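Long-range contact in glycine betaine, L-proline ABC transporter, glycine/betaine/L-proline-binding protein (ProX) (Borrelia burgdorferi, PDB 3TMG), which probably serves as the substrate-binding protein of an ABC transporter for glycine betaine and related amines, holding trimethyl glycine between its two lobes: residues Q137-L149 / F195-E207. Sequence-based numbering, arbitrary orientation.
Sequences QIVTEQALNYYGL and FLDDPDLIMGGIE. With EDO (1,2-ethanediol), chain F.
Ile-202 plugs into the last turns of helix 135-146 by spreading its branches over three residues. Its CD1 sits on one face of the Tyr-146 ring, 3.6 Å from the centroid and 4° off the normal, a CH-pi contact. CG2, anti to the backbone N, rests on Ala-143, 3.9 Å from its CB, while CG1 lies alongside both tyrosines, 3.9 Å from Tyr-147 CE2. Next to it Met-203, its chain bent at chi2 and chi3, brings SD to 3.8 Å from Val-139 CG1 and against Ala-143 CB; its CE touches Thr-140, whose OG1 is hydrogen-bonded to Thr-136 O.

Both tyrosine hydroxyls meet aspartates of the loop. Tyr-146 OH donates to Asp-200 OD2 at a very short 2.5 Å, ring and carboxylate planes 75° apart. Tyr-147 OH donates to the anti lone pair of Asp-198 OD1 (2.6 Å) and accepts from Asp-200 N (3.0 Å, 162° at the hydrogen), two bonds that fix the hydroxyl, both partners lying at the ring's edge. The Asp-198 carboxylate in turn holds the loop's own backbone: OD1 also accepts from Ile-202 N, and OD2 from Met-203 N at 2.8 Å, both on the syn side but somewhat out of the carboxylate plane, the Ile-202 bond the more bent. One carboxylate therefore positions the hydrophobic plug and receives the tyrosine that borders it.

The loop residues belong to two successive type I beta turns, Asp-198 to Leu-201 and Leu-201 to Gly-204, and a Schellman motif at Gly-148 ends the helix. Phe-102 of strand 88-105 packs on Ala-143, and Gln-100 NE2 is hydrogen-bonded to Met-203 O. Thr-136, which binds glycine betaine, lies in the first turn of this helix, so the contact ties a pocket-forming helix to the loop joining strands 193-195 and 207-214 within the periplasmic-binding-protein fold.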
loop_
_atom_site.group_PDB
_atom_site.type_symbol
_atom_site.label_atom_id
_atom_site.label_comp_id
_atom_site.label_asym_id
_atom_site.label_seq_id
_atom_site.Cartn_x
_atom_site.Cartn_y
_atom_site.Cartn_z
ATOM N N GLN A 137 -9.304 -5.253 0.010
ATOM C CA GLN A 137 -10.751 -5.371 0.247
ATOM C C GLN A 137 -11.428 -6.442 -0.620
ATOM O O GLN A 137 -12.303 -7.204 -0.157
ATOM C CB GLN A 137 -11.421 -4.020 -0.008
ATOM C CG GLN A 137 -12.906 -3.922 0.413
ATOM C CD GLN A 137 -13.099 -3.653 1.898
ATOM O OE1 GLN A 137 -12.145 -3.677 2.681
ATOM N NE2 GLN A 137 -14.360 -3.479 2.304
ATOM N N ILE A 138 -11.057 -6.466 -1.895
ATOM C CA ILE A 138 -11.509 -7.515 -2.810
ATOM C C ILE A 138 -11.161 -8.924 -2.281
ATOM O O ILE A 138 -12.039 -9.830 -2.183
ATOM C CB ILE A 138 -10.921 -7.307 -4.221
ATOM C CG1 ILE A 138 -11.445 -5.968 -4.826
ATOM C CG2 ILE A 138 -11.257 -8.523 -5.115
ATOM C CD1 ILE A 138 -10.983 -5.686 -6.258
ATOM N N VAL A 139 -9.895 -9.120 -1.916
ATOM C CA VAL A 139 -9.448 -10.480 -1.519
ATOM C C VAL A 139 -10.062 -10.866 -0.164
ATOM O O VAL A 139 -10.409 -12.001 0.075
ATOM C CB VAL A 139 -7.908 -10.597 -1.467
ATOM C CG1 VAL A 139 -7.534 -12.015 -1.071
ATOM C CG2 VAL A 139 -7.342 -10.318 -2.891
ATOM N N THR A 140 -10.223 -9.883 0.705
ATOM C CA THR A 140 -10.929 -10.126 1.978
ATOM C C THR A 140 -12.364 -10.666 1.743
ATOM O O THR A 140 -12.803 -11.618 2.389
ATOM C CB THR A 140 -11.011 -8.837 2.789
ATOM O OG1 THR A 140 -9.688 -8.459 3.210
ATOM C CG2 THR A 140 -11.877 -9.064 4.022
ATOM N N GLU A 141 -13.096 -10.039 0.838
ATOM C CA GLU A 141 -14.437 -10.527 0.503
ATOM C C GLU A 141 -14.364 -11.946 -0.075
ATOM O O GLU A 141 -15.216 -12.803 0.224
ATOM C CB GLU A 141 -15.112 -9.577 -0.486
ATOM C CG GLU A 141 -16.529 -9.978 -0.829
ATOM C CD GLU A 141 -17.048 -9.206 -2.019
ATOM O OE1 GLU A 141 -16.251 -8.510 -2.680
ATOM O OE2 GLU A 141 -18.268 -9.279 -2.282
ATOM N N GLN A 142 -13.342 -12.216 -0.896
ATOM C CA GLN A 142 -13.189 -13.569 -1.447
ATOM C C GLN A 142 -12.883 -14.594 -0.324
ATOM O O GLN A 142 -13.418 -15.717 -0.342
ATOM C CB GLN A 142 -12.109 -13.580 -2.548
ATOM C CG GLN A 142 -12.540 -12.761 -3.779
ATOM C CD GLN A 142 -11.437 -12.543 -4.814
ATOM O OE1 GLN A 142 -10.255 -12.570 -4.508
ATOM N NE2 GLN A 142 -11.842 -12.308 -6.056
ATOM N N ALA A 143 -12.049 -14.205 0.653
ATOM C CA ALA A 143 -11.762 -15.053 1.834
ATOM C C ALA A 143 -13.000 -15.322 2.724
ATOM O O ALA A 143 -13.248 -16.467 3.159
ATOM C CB ALA A 143 -10.633 -14.434 2.670
ATOM N N LEU A 144 -13.798 -14.275 2.956
ATOM C CA LEU A 144 -15.056 -14.444 3.705
ATOM C C LEU A 144 -15.950 -15.438 3.016
ATOM O O LEU A 144 -16.498 -16.315 3.674
ATOM C CB LEU A 144 -15.802 -13.131 3.916
ATOM C CG LEU A 144 -15.146 -12.210 4.939
ATOM C CD1 LEU A 144 -15.796 -10.821 4.903
ATOM C CD2 LEU A 144 -15.157 -12.791 6.361
ATOM N N ASN A 145 -16.043 -15.356 1.696
ATOM C CA ASN A 145 -16.836 -16.337 0.944
ATOM C C ASN A 145 -16.273 -17.738 1.050
ATOM O O ASN A 145 -16.993 -18.689 1.302
ATOM C CB ASN A 145 -16.923 -15.949 -0.527
ATOM C CG ASN A 145 -17.704 -14.684 -0.743
ATOM O OD1 ASN A 145 -18.786 -14.495 -0.170
ATOM N ND2 ASN A 145 -17.194 -13.816 -1.604
ATOM N N TYR A 146 -14.982 -17.858 0.810
ATOM C CA TYR A 146 -14.303 -19.142 0.790
ATOM C C TYR A 146 -14.451 -19.904 2.103
ATOM O O TYR A 146 -14.674 -21.134 2.125
ATOM C CB TYR A 146 -12.790 -18.897 0.542
ATOM C CG TYR A 146 -12.014 -20.187 0.437
ATOM C CD1 TYR A 146 -11.953 -20.890 -0.771
ATOM C CD2 TYR A 146 -11.376 -20.712 1.542
ATOM C CE1 TYR A 146 -11.276 -22.112 -0.854
ATOM C CE2 TYR A 146 -10.683 -21.908 1.468
ATOM C CZ TYR A 146 -10.630 -22.599 0.278
ATOM O OH TYR A 146 -9.938 -23.796 0.244
ATOM N N TYR A 147 -14.272 -19.193 3.204
ATOM C CA TYR A 147 -14.267 -19.815 4.515
ATOM C C TYR A 147 -15.676 -19.949 5.084
ATOM O O TYR A 147 -15.844 -20.406 6.216
ATOM C CB TYR A 147 -13.354 -19.043 5.484
ATOM C CG TYR A 147 -11.879 -19.296 5.206
ATOM C CD1 TYR A 147 -11.319 -20.564 5.425
ATOM C CD2 TYR A 147 -11.051 -18.286 4.732
ATOM C CE1 TYR A 147 -9.969 -20.820 5.163
ATOM C CE2 TYR A 147 -9.698 -18.531 4.475
ATOM C CZ TYR A 147 -9.158 -19.801 4.714
ATOM O OH TYR A 147 -7.803 -20.049 4.486
ATOM N N GLY A 148 -16.672 -19.554 4.280
ATOM C CA GLY A 148 -18.096 -19.739 4.633
ATOM C C GLY A 148 -18.565 -18.783 5.725
ATOM O O GLY A 148 -19.428 -19.137 6.525
ATOM N N LEU A 149 -18.017 -17.573 5.733
ATOM C CA LEU A 149 -18.251 -16.590 6.791
ATOM C C LEU A 149 -19.101 -15.406 6.326
ATOM O O LEU A 149 -19.538 -14.585 7.136
ATOM C CB LEU A 149 -16.894 -16.054 7.299
ATOM C CG LEU A 149 -15.972 -17.086 7.984
ATOM C CD1 LEU A 149 -14.580 -16.509 8.222
ATOM C CD2 LEU A 149 -16.563 -17.567 9.287
ATOM N N PHE A 195 -2.349 -11.297 13.175
ATOM C CA PHE A 195 -3.012 -11.939 12.045
ATOM C C PHE A 195 -3.587 -13.259 12.468
ATOM O O PHE A 195 -2.999 -13.956 13.292
ATOM C CB PHE A 195 -2.022 -12.222 10.910
ATOM C CG PHE A 195 -1.584 -11.017 10.136
ATOM C CD1 PHE A 195 -2.474 -10.350 9.309
ATOM C CD2 PHE A 195 -0.237 -10.587 10.163
ATOM C CE1 PHE A 195 -2.046 -9.269 8.514
ATOM C CE2 PHE A 195 0.187 -9.493 9.385
ATOM C CZ PHE A 195 -0.713 -8.835 8.571
ATOM N N LEU A 196 -4.746 -13.585 11.928
ATOM C CA LEU A 196 -5.303 -14.916 12.070
ATOM C C LEU A 196 -4.691 -15.821 11.011
ATOM O O LEU A 196 -4.390 -15.384 9.887
ATOM C CB LEU A 196 -6.836 -14.860 11.925
ATOM C CG LEU A 196 -7.637 -14.029 12.934
ATOM C CD1 LEU A 196 -9.129 -14.131 12.603
ATOM C CD2 LEU A 196 -7.418 -14.503 14.376
ATOM N N ASP A 197 -4.534 -17.095 11.352
ATOM C CA ASP A 197 -4.057 -18.093 10.398
ATOM C C ASP A 197 -5.010 -18.219 9.196
ATOM O O ASP A 197 -6.209 -18.126 9.345
ATOM C CB ASP A 197 -3.899 -19.474 11.097
ATOM C CG ASP A 197 -2.732 -19.501 12.100
ATOM O OD1 ASP A 197 -1.857 -18.587 12.080
ATOM O OD2 ASP A 197 -2.685 -20.442 12.913
ATOM N N ASP A 198 -4.454 -18.482 8.025
ATOM C CA ASP A 198 -5.199 -18.512 6.767
ATOM C C ASP A 198 -4.786 -19.830 6.093
ATOM O O ASP A 198 -3.866 -19.852 5.247
ATOM C CB ASP A 198 -4.804 -17.243 5.975
ATOM C CG ASP A 198 -5.293 -17.227 4.513
ATOM O OD1 ASP A 198 -6.298 -17.936 4.160
ATOM O OD2 ASP A 198 -4.650 -16.443 3.741
ATOM N N PRO A 199 -5.431 -20.947 6.499
ATOM C CA PRO A 199 -4.951 -22.324 6.189
ATOM C C PRO A 199 -4.753 -22.554 4.708
ATOM O O PRO A 199 -3.831 -23.278 4.303
ATOM C CB PRO A 199 -6.094 -23.233 6.657
ATOM C CG PRO A 199 -6.908 -22.412 7.612
ATOM C CD PRO A 199 -6.549 -20.956 7.469
ATOM N N ASP A 200 -5.644 -21.986 3.910
ATOM C CA ASP A 200 -5.608 -22.214 2.475
ATOM C C ASP A 200 -4.978 -21.056 1.684
ATOM O O ASP A 200 -4.958 -21.064 0.434
ATOM C CB ASP A 200 -7.000 -22.585 1.985
ATOM C CG ASP A 200 -7.414 -23.973 2.455
ATOM O OD1 ASP A 200 -6.572 -24.698 2.999
ATOM O OD2 ASP A 200 -8.574 -24.360 2.252
ATOM N N LEU A 201 -4.423 -20.090 2.429
ATOM C CA LEU A 201 -3.607 -18.993 1.872
ATOM C C LEU A 201 -4.391 -18.138 0.868
ATOM O O LEU A 201 -3.850 -17.694 -0.109
ATOM C CB LEU A 201 -2.311 -19.528 1.203
ATOM C CG LEU A 201 -1.070 -18.642 1.382
ATOM C CD1 LEU A 201 -0.649 -18.675 2.848
ATOM C CD2 LEU A 201 0.065 -19.142 0.493
ATOM N N ILE A 202 -5.685 -17.930 1.106
ATOM C CA ILE A 202 -6.458 -17.084 0.224
ATOM C C ILE A 202 -5.893 -15.639 0.178
ATOM O O ILE A 202 -5.918 -14.978 -0.858
ATOM C CB ILE A 202 -7.952 -17.111 0.655
ATOM C CG1 ILE A 202 -8.445 -18.570 0.802
ATOM C CG2 ILE A 202 -8.813 -16.282 -0.303
ATOM C CD1 ILE A 202 -8.418 -19.425 -0.483
ATOM N N MET A 203 -5.381 -15.161 1.307
ATOM C CA MET A 203 -4.817 -13.821 1.370
ATOM C C MET A 203 -3.385 -13.737 0.820
ATOM O O MET A 203 -2.796 -12.627 0.742
ATOM C CB MET A 203 -4.823 -13.292 2.807
ATOM C CG MET A 203 -6.178 -13.347 3.535
ATOM S SD MET A 203 -7.377 -12.291 2.727
ATOM C CE MET A 203 -6.737 -10.642 3.028
ATOM N N GLY A 204 -2.809 -14.880 0.449
ATOM C CA GLY A 204 -1.462 -14.877 -0.156
ATOM C C GLY A 204 -0.376 -15.124 0.883
ATOM O O GLY A 204 -0.624 -15.040 2.086
ATOM N N GLY A 205 0.829 -15.463 0.428
ATOM C CA GLY A 205 1.983 -15.558 1.354
ATOM C C GLY A 205 2.607 -14.181 1.486
ATOM O O GLY A 205 1.908 -13.157 1.424
ATOM N N ILE A 206 3.922 -14.145 1.702
ATOM C CA ILE A 206 4.636 -12.883 1.888
ATOM C C ILE A 206 4.898 -12.389 0.459
ATOM O O ILE A 206 5.454 -13.136 -0.344
ATOM C CB ILE A 206 5.921 -13.153 2.720
ATOM C CG1 ILE A 206 5.522 -13.817 4.035
ATOM C CG2 ILE A 206 6.779 -11.899 2.881
ATOM C CD1 ILE A 206 6.608 -14.668 4.646
ATOM N N GLU A 207 4.483 -11.161 0.132
ATOM C CA GLU A 207 4.553 -10.721 -1.242
ATOM C C GLU A 207 5.348 -9.422 -1.353
ATOM O O GLU A 207 6.247 -9.143 -0.478
ATOM C CB GLU A 207 3.147 -10.705 -1.858
ATOM C CG GLU A 207 2.533 -12.104 -1.751
ATOM C CD GLU A 207 1.216 -12.258 -2.431
ATOM O OE1 GLU A 207 0.739 -11.254 -3.038
ATOM O OE2 GLU A 207 0.671 -13.415 -2.373
HETATM C C1 EDO F . 8.506 -11.625 -1.965
HETATM O O1 EDO F . 7.444 -12.543 -2.286
HETATM C C2 EDO F . 9.454 -12.459 -1.119
HETATM O O2 EDO F . 9.072 -12.340 0.265
#